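Local coordinates for protein BSU-2 beta-lactamase (Bacillus subtilis, PDB 6W5E) that probably hydrolyses beta-lactam antibiotics as a class D serine beta-lactamase, at residues 86-91 and 142-147; 53-58 and 181-186. All blocks are in the same frame, centred on the assembly; numbering follows the deposited sequence.

Contact 1. Residues 86-91 and 142-147; sequences GLQVKA and KTWLHT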
loop_
_atom_site.group_PDB
_atom_site.type_symbol
_atom_site.label_atom_id
_atom_site.label_comp_id
_atom_site.label_asym_id
_atom_site.label_seq_id
_atom_site.Cartn_x
_atom_site.Cartn_y
_atom_site.Cartn_z
ATOM N N GLY A 86 8.136 -12.226 0.865
ATOM C CA GLY A 86 7.755 -13.603 0.609
ATOM C C GLY A 86 8.306 -14.122 -0.701
ATOM O O GLY A 86 8.783 -15.256 -0.774
ATOM N N LEU A 87 8.261 -13.297 -1.751
ATOM C CA LEU A 87 8.855 -13.701 -3.020
ATOM C C LEU A 87 10.371 -13.779 -2.911
ATOM O O LEU A 87 10.986 -14.729 -3.413
ATOM C CB LEU A 87 8.458 -12.705 -4.110
ATOM C CG LEU A 87 6.993 -12.764 -4.536
ATOM C CD1 LEU A 87 6.585 -11.497 -5.297
ATOM C CD2 LEU A 87 6.724 -14.023 -5.360
ATOM N N GLN A 88 10.990 -12.801 -2.241
ATOM C CA GLN A 88 12.449 -12.761 -2.162
ATOM C C GLN A 88 13.002 -13.989 -1.451
ATOM O O GLN A 88 14.010 -14.555 -1.889
ATOM C CB GLN A 88 12.904 -11.486 -1.454
ATOM C CG GLN A 88 14.413 -11.278 -1.450
ATOM C CD GLN A 88 14.980 -11.044 -2.841
ATOM O OE1 GLN A 88 14.313 -10.490 -3.715
ATOM N NE2 GLN A 88 16.229 -11.450 -3.048
ATOM N N VAL A 89 12.356 -14.419 -0.358
ATOM C CA VAL A 89 12.819 -15.579 0.407
ATOM C C VAL A 89 12.237 -16.883 -0.106
ATOM O O VAL A 89 12.474 -17.939 0.502
ATOM C CB VAL A 89 12.583 -15.445 1.929
ATOM C CG1 VAL A 89 13.130 -14.121 2.455
ATOM C CG2 VAL A 89 11.094 -15.632 2.283
ATOM N N LYS A 90 11.476 -16.844 -1.200
ATOM C CA LYS A 90 10.897 -18.031 -1.828
ATOM C C LYS A 90 9.867 -18.741 -0.945
ATOM O O LYS A 90 9.650 -19.950 -1.079
ATOM C CB LYS A 90 11.971 -18.992 -2.355
ATOM C CG LYS A 90 12.981 -18.299 -3.260
ATOM C CD LYS A 90 13.927 -19.287 -3.922
ATOM N N ALA A 91 9.212 -18.007 -0.043
ATOM C CA ALA A 91 8.066 -18.563 0.669
ATOM C C ALA A 91 6.846 -18.682 -0.235
ATOM O O ALA A 91 5.936 -19.461 0.068
ATOM C CB ALA A 91 7.732 -17.725 1.907
ATOM N N LYS A 142 11.537 -9.768 11.274
ATOM C CA LYS A 142 12.157 -8.698 12.051
ATOM C C LYS A 142 13.376 -8.126 11.335
ATOM O O LYS A 142 13.536 -6.902 11.235
ATOM C CB LYS A 142 12.521 -9.216 13.443
ATOM C CG LYS A 142 13.040 -8.149 14.386
ATOM C CD LYS A 142 11.968 -7.108 14.693
ATOM C CE LYS A 142 12.339 -6.259 15.898
ATOM N NZ LYS A 142 11.408 -5.113 16.073
ATOM N N THR A 143 14.251 -9.001 10.824
ATOM C CA THR A 143 15.419 -8.530 10.083
ATOM C C THR A 143 15.001 -7.702 8.874
ATOM O O THR A 143 15.547 -6.619 8.633
ATOM C CB THR A 143 16.273 -9.724 9.654
ATOM O OG1 THR A 143 16.771 -10.395 10.817
ATOM C CG2 THR A 143 17.450 -9.268 8.795
ATOM N N TRP A 144 14.015 -8.186 8.118
ATOM C CA TRP A 144 13.584 -7.461 6.927
ATOM C C TRP A 144 12.974 -6.104 7.272
ATOM O O TRP A 144 13.200 -5.123 6.560
ATOM C CB TRP A 144 12.616 -8.314 6.111
ATOM C CG TRP A 144 13.319 -9.242 5.170
ATOM C CD1 TRP A 144 13.500 -10.590 5.313
ATOM C CD2 TRP A 144 13.965 -8.875 3.950
ATOM N NE1 TRP A 144 14.219 -11.086 4.244
ATOM C CE2 TRP A 144 14.509 -10.051 3.394
ATOM C CE3 TRP A 144 14.124 -7.665 3.265
ATOM C CZ2 TRP A 144 15.209 -10.048 2.187
ATOM C CZ3 TRP A 144 14.822 -7.666 2.071
ATOM C CH2 TRP A 144 15.354 -8.849 1.543
ATOM N N LEU A 145 12.182 -6.024 8.346
ATOM C CA LEU A 145 11.587 -4.730 8.678
ATOM C C LEU A 145 12.644 -3.711 9.091
ATOM O O LEU A 145 12.441 -2.505 8.900
ATOM C CB LEU A 145 10.504 -4.881 9.748
ATOM C CG LEU A 145 9.243 -5.650 9.320
ATOM C CD1 LEU A 145 8.091 -5.358 10.261
ATOM C CD2 LEU A 145 8.834 -5.348 7.882
ATOM N N HIS A 146 13.770 -4.154 9.662
ATOM C CA HIS A 146 14.837 -3.188 9.912
ATOM C C HIS A 146 15.546 -2.798 8.623
ATOM O O HIS A 146 15.870 -1.622 8.428
ATOM C CB HIS A 146 15.833 -3.672 10.968
ATOM C CG HIS A 146 16.628 -2.555 11.584
ATOM N ND1 HIS A 146 16.034 -1.507 12.252
ATOM C CD2 HIS A 146 17.962 -2.314 11.624
ATOM C CE1 HIS A 146 16.965 -0.674 12.684
ATOM N NE2 HIS A 146 18.143 -1.139 12.311
ATOM N N THR A 147 15.781 -3.762 7.729
ATOM C CA THR A 147 16.335 -3.439 6.416
ATOM C C THR A 147 15.484 -2.390 5.706
ATOM O O THR A 147 16.014 -1.484 5.052
ATOM C CB THR A 147 16.453 -4.717 5.572
ATOM O OG1 THR A 147 17.556 -5.492 6.049
ATOM C CG2 THR A 147 16.668 -4.410 4.093
#
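A first torsion of -174° in Gln88 carries its CG away from the backbone N and out toward the indole of Trp144, while in Val89 a chi1 of -51° sets CG1 beside its own backbone N and over toward the same ring. These two neighbouring side chains leave the C-terminal end of helix 81-88, where the helix closes in a Schellman motif, and meet helix 138-147 on the surface of the helical part of the penicillin-binding-protein/beta-lactamase fold. Lys90, with positive phi, follows the helix end, and its N donates to Leu87 O at 3.1 Å. A weak bond from Ala91 N to Gly86 O, 2.9 Å long, completes the motif just after the two residues that set off toward Trp144.

No hydrogen bond crosses the contact, which is made of van der Waals touches and buries a modest 105 Å². Gln88 uses its aliphatic part: CG rests 3.9 Å from Trp144 CZ2 and 4.0 Å from Trp144 CH2, both on the six-membered ring. The two side chains run at about a right angle. The chain of Gln88 is bent at chi2, and its amide plane is turned 54° from the indole plane. Its amide is engaged elsewhere, OE1 accepting from the backbone N of Asp190, which helps fix the direction of the bent chain. Val89 and the indole instead run antiparallel alongside one another. Phe189 lies almost parallel to the indole, and Ile85, one helical turn before Val89, also touches Trp144. The indole therefore meets both the helix end and the loop that leads into helix 191-200. At the pyrrole end of the ring, the methyl Val89 CG1 approaches Trp144 NE1 obliquely to 3.7 Å.

Contact 2. Residues 53-58 and 181-186; sequences HDLQKD and KLAKEE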
loop_
_atom_site.group_PDB
_atom_site.type_symbol
_atom_site.label_atom_id
_atom_site.label_comp_id
_atom_site.label_asym_id
_atom_site.label_seq_id
_atom_site.Cartn_x
_atom_site.Cartn_y
_atom_site.Cartn_z
ATOM N N HIS A 53 4.493 12.737 -4.197
ATOM C CA HIS A 53 5.899 12.951 -4.507
ATOM C C HIS A 53 6.131 12.846 -6.009
ATOM O O HIS A 53 5.812 11.823 -6.620
ATOM C CB HIS A 53 6.793 11.941 -3.790
ATOM C CG HIS A 53 8.246 12.112 -4.101
ATOM N ND1 HIS A 53 9.031 13.055 -3.477
ATOM C CD2 HIS A 53 9.043 11.496 -5.009
ATOM C CE1 HIS A 53 10.256 12.998 -3.966
ATOM N NE2 HIS A 53 10.290 12.062 -4.899
ATOM N N ASP A 54 6.717 13.899 -6.582
ATOM C CA ASP A 54 7.130 13.962 -7.980
ATOM C C ASP A 54 8.503 13.305 -8.112
ATOM O O ASP A 54 9.505 13.850 -7.634
ATOM C CB ASP A 54 7.193 15.441 -8.362
ATOM C CG ASP A 54 7.490 15.685 -9.834
ATOM O OD1 ASP A 54 8.167 14.859 -10.483
ATOM O OD2 ASP A 54 7.080 16.758 -10.335
ATOM N N LEU A 55 8.555 12.134 -8.759
ATOM C CA LEU A 55 9.820 11.410 -8.874
ATOM C C LEU A 55 10.816 12.144 -9.768
ATOM O O LEU A 55 12.001 12.241 -9.432
ATOM C CB LEU A 55 9.571 9.986 -9.370
ATOM C CG LEU A 55 8.986 9.053 -8.304
ATOM C CD1 LEU A 55 8.328 7.833 -8.942
ATOM C CD2 LEU A 55 10.074 8.642 -7.307
ATOM N N GLN A 56 10.356 12.683 -10.898
ATOM C CA GLN A 56 11.269 13.343 -11.827
ATOM C C GLN A 56 11.909 14.576 -11.206
ATOM O O GLN A 56 13.102 14.826 -11.406
ATOM C CB GLN A 56 10.533 13.722 -13.110
ATOM C CG GLN A 56 10.475 12.619 -14.137
ATOM C CD GLN A 56 9.792 13.065 -15.410
ATOM O OE1 GLN A 56 9.381 14.223 -15.535
ATOM N NE2 GLN A 56 9.673 12.153 -16.367
ATOM N N LYS A 57 11.139 15.357 -10.448
ATOM C CA LYS A 57 11.615 16.631 -9.930
ATOM C C LYS A 57 12.098 16.558 -8.489
ATOM O O LYS A 57 12.715 17.517 -8.014
ATOM C CB LYS A 57 10.505 17.684 -10.022
ATOM C CG LYS A 57 9.917 17.889 -11.408
ATOM C CD LYS A 57 9.612 19.354 -11.651
ATOM C CE LYS A 57 9.873 19.742 -13.086
ATOM N NZ LYS A 57 9.578 18.588 -13.961
ATOM N N ASP A 58 11.827 15.462 -7.781
ATOM C CA ASP A 58 12.173 15.322 -6.368
ATOM C C ASP A 58 11.534 16.421 -5.512
ATOM O O ASP A 58 12.206 17.234 -4.874
ATOM C CB ASP A 58 13.687 15.230 -6.154
ATOM C CG ASP A 58 14.040 14.784 -4.762
ATOM O OD1 ASP A 58 13.175 14.183 -4.098
ATOM O OD2 ASP A 58 15.177 15.036 -4.331
ATOM N N LYS A 181 11.095 4.248 -2.675
ATOM C CA LYS A 181 12.165 3.295 -2.961
ATOM C C LYS A 181 11.674 2.151 -3.840
ATOM O O LYS A 181 12.397 1.698 -4.737
ATOM C CB LYS A 181 12.748 2.756 -1.658
ATOM C CG LYS A 181 13.373 3.826 -0.787
ATOM C CD LYS A 181 13.729 3.255 0.581
ATOM C CE LYS A 181 14.421 4.273 1.468
ATOM N NZ LYS A 181 14.440 3.787 2.876
ATOM N N LEU A 182 10.449 1.671 -3.605
ATOM C CA LEU A 182 9.897 0.628 -4.467
ATOM C C LEU A 182 9.685 1.140 -5.891
ATOM O O LEU A 182 10.022 0.456 -6.863
ATOM C CB LEU A 182 8.595 0.086 -3.871
ATOM C CG LEU A 182 7.836 -0.932 -4.739
ATOM C CD1 LEU A 182 8.696 -2.173 -4.997
ATOM C CD2 LEU A 182 6.491 -1.307 -4.098
ATOM N N ALA A 183 9.126 2.343 -6.035
ATOM C CA ALA A 183 8.937 2.910 -7.368
ATOM C C ALA A 183 10.259 3.015 -8.118
ATOM O O ALA A 183 10.342 2.682 -9.308
ATOM C CB ALA A 183 8.285 4.285 -7.256
ATOM N N LYS A 184 11.302 3.478 -7.440
ATOM C CA LYS A 184 12.621 3.611 -8.040
ATOM C C LYS A 184 13.345 2.280 -8.163
ATOM O O LYS A 184 14.432 2.233 -8.758
ATOM C CB LYS A 184 13.473 4.533 -7.172
ATOM C CG LYS A 184 13.061 6.004 -7.146
ATOM C CD LYS A 184 13.924 6.736 -6.116
ATOM C CE LYS A 184 13.697 8.233 -6.062
ATOM N NZ LYS A 184 14.528 8.842 -4.981
ATOM N N GLU A 185 12.794 1.220 -7.577
ATOM C CA GLU A 185 13.429 -0.099 -7.541
ATOM C C GLU A 185 14.794 -0.048 -6.862
ATOM O O GLU A 185 15.723 -0.762 -7.240
ATOM C CB GLU A 185 13.447 -0.780 -8.912
ATOM C CG GLU A 185 12.023 -0.880 -9.448
ATOM C CD GLU A 185 11.908 -1.501 -10.811
ATOM O OE1 GLU A 185 12.927 -1.983 -11.348
ATOM O OE2 GLU A 185 10.776 -1.498 -11.340
ATOM N N GLU A 186 14.900 0.804 -5.841
ATOM C CA GLU A 186 16.089 0.947 -5.003
ATOM C C GLU A 186 15.883 0.287 -3.652
ATOM O O GLU A 186 16.174 0.854 -2.598
ATOM C CB GLU A 186 16.461 2.419 -4.852
ATOM C CG GLU A 186 17.001 3.021 -6.151
ATOM C CD GLU A 186 17.189 4.529 -6.100
ATOM O OE1 GLU A 186 16.961 5.128 -5.032
ATOM O OE2 GLU A 186 17.559 5.116 -7.142
#
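The isobutyl fork of Leu55 faces the last turn of helix 172-184 with its two methyls on different neighbours. Leu55 CD1 meets the methyl of Ala183, 3.9 Å from its CB, and Leu55 CD2 lies against the aliphatic chain of Lys184. The leucine lies at a slant to that chain, and CD2 touches it at two places, 4.0 Å from Lys184 CG and 3.9 Å from Lys184 CE. Beyond CG the lysine is fully extended, with chi2 at 174°, which lets its methylenes pass alongside the leucine while the ammonium group travels on past it. There Lys184 NZ forms a salt bridge with Glu180, one turn back on the same helix. Asp58 OD1 is 5.6 Å from Lys184 NZ, not in contact, though its opposite charge may still favour the lysine's position. The edge of the His53 ring is met in its plane by Leu55 CD2 and Asp58 OD1.

Leu55 lies in the connection that follows strand 48-54, where Asp54 OD1 accepts from the backbone N of Lys57 at 3.0 Å, an Asx motif in which the N-H comes from above the carboxylate plane, 65° out of it. On the other side, Glu185 with positive phi closes the helix in a Schellman motif, its N bonded to Leu182 O and Glu186 N to Lys181 O.

The contact therefore joins a beta-hairpin turn to a helix end at the surface of the fold. Strand 48-54 turns here into the outermost strand 59-63, and on its other flank lies strand 236-244, whose Val239 touches both Leu55 and Ala183; helix 191-200 packs against Leu182, and its Lys191, Lys195 and Lys198 form salt bridges with Glu185.

In the fold
Both contacts lie at helix ends near the surface of one transpeptidase-like domain, but in different parts of it: contact 1 joins two helices, whereas contact 2 ties a helix to the edge region of the six-stranded antiparallel sheet. Their centres are 22 Å apart and their nearest atoms about 6 Å apart, without touching. Helix 191-200 links them, receiving Leu87 and Gln88 from contact 1 and Leu182 and Glu185 from contact 2; helices 138-147 and 172-184 are also consecutive in the chain. Lys79, the carboxylated lysine characteristic of class D active sites, lies just before helix 81-88, whose far end carries contact 1.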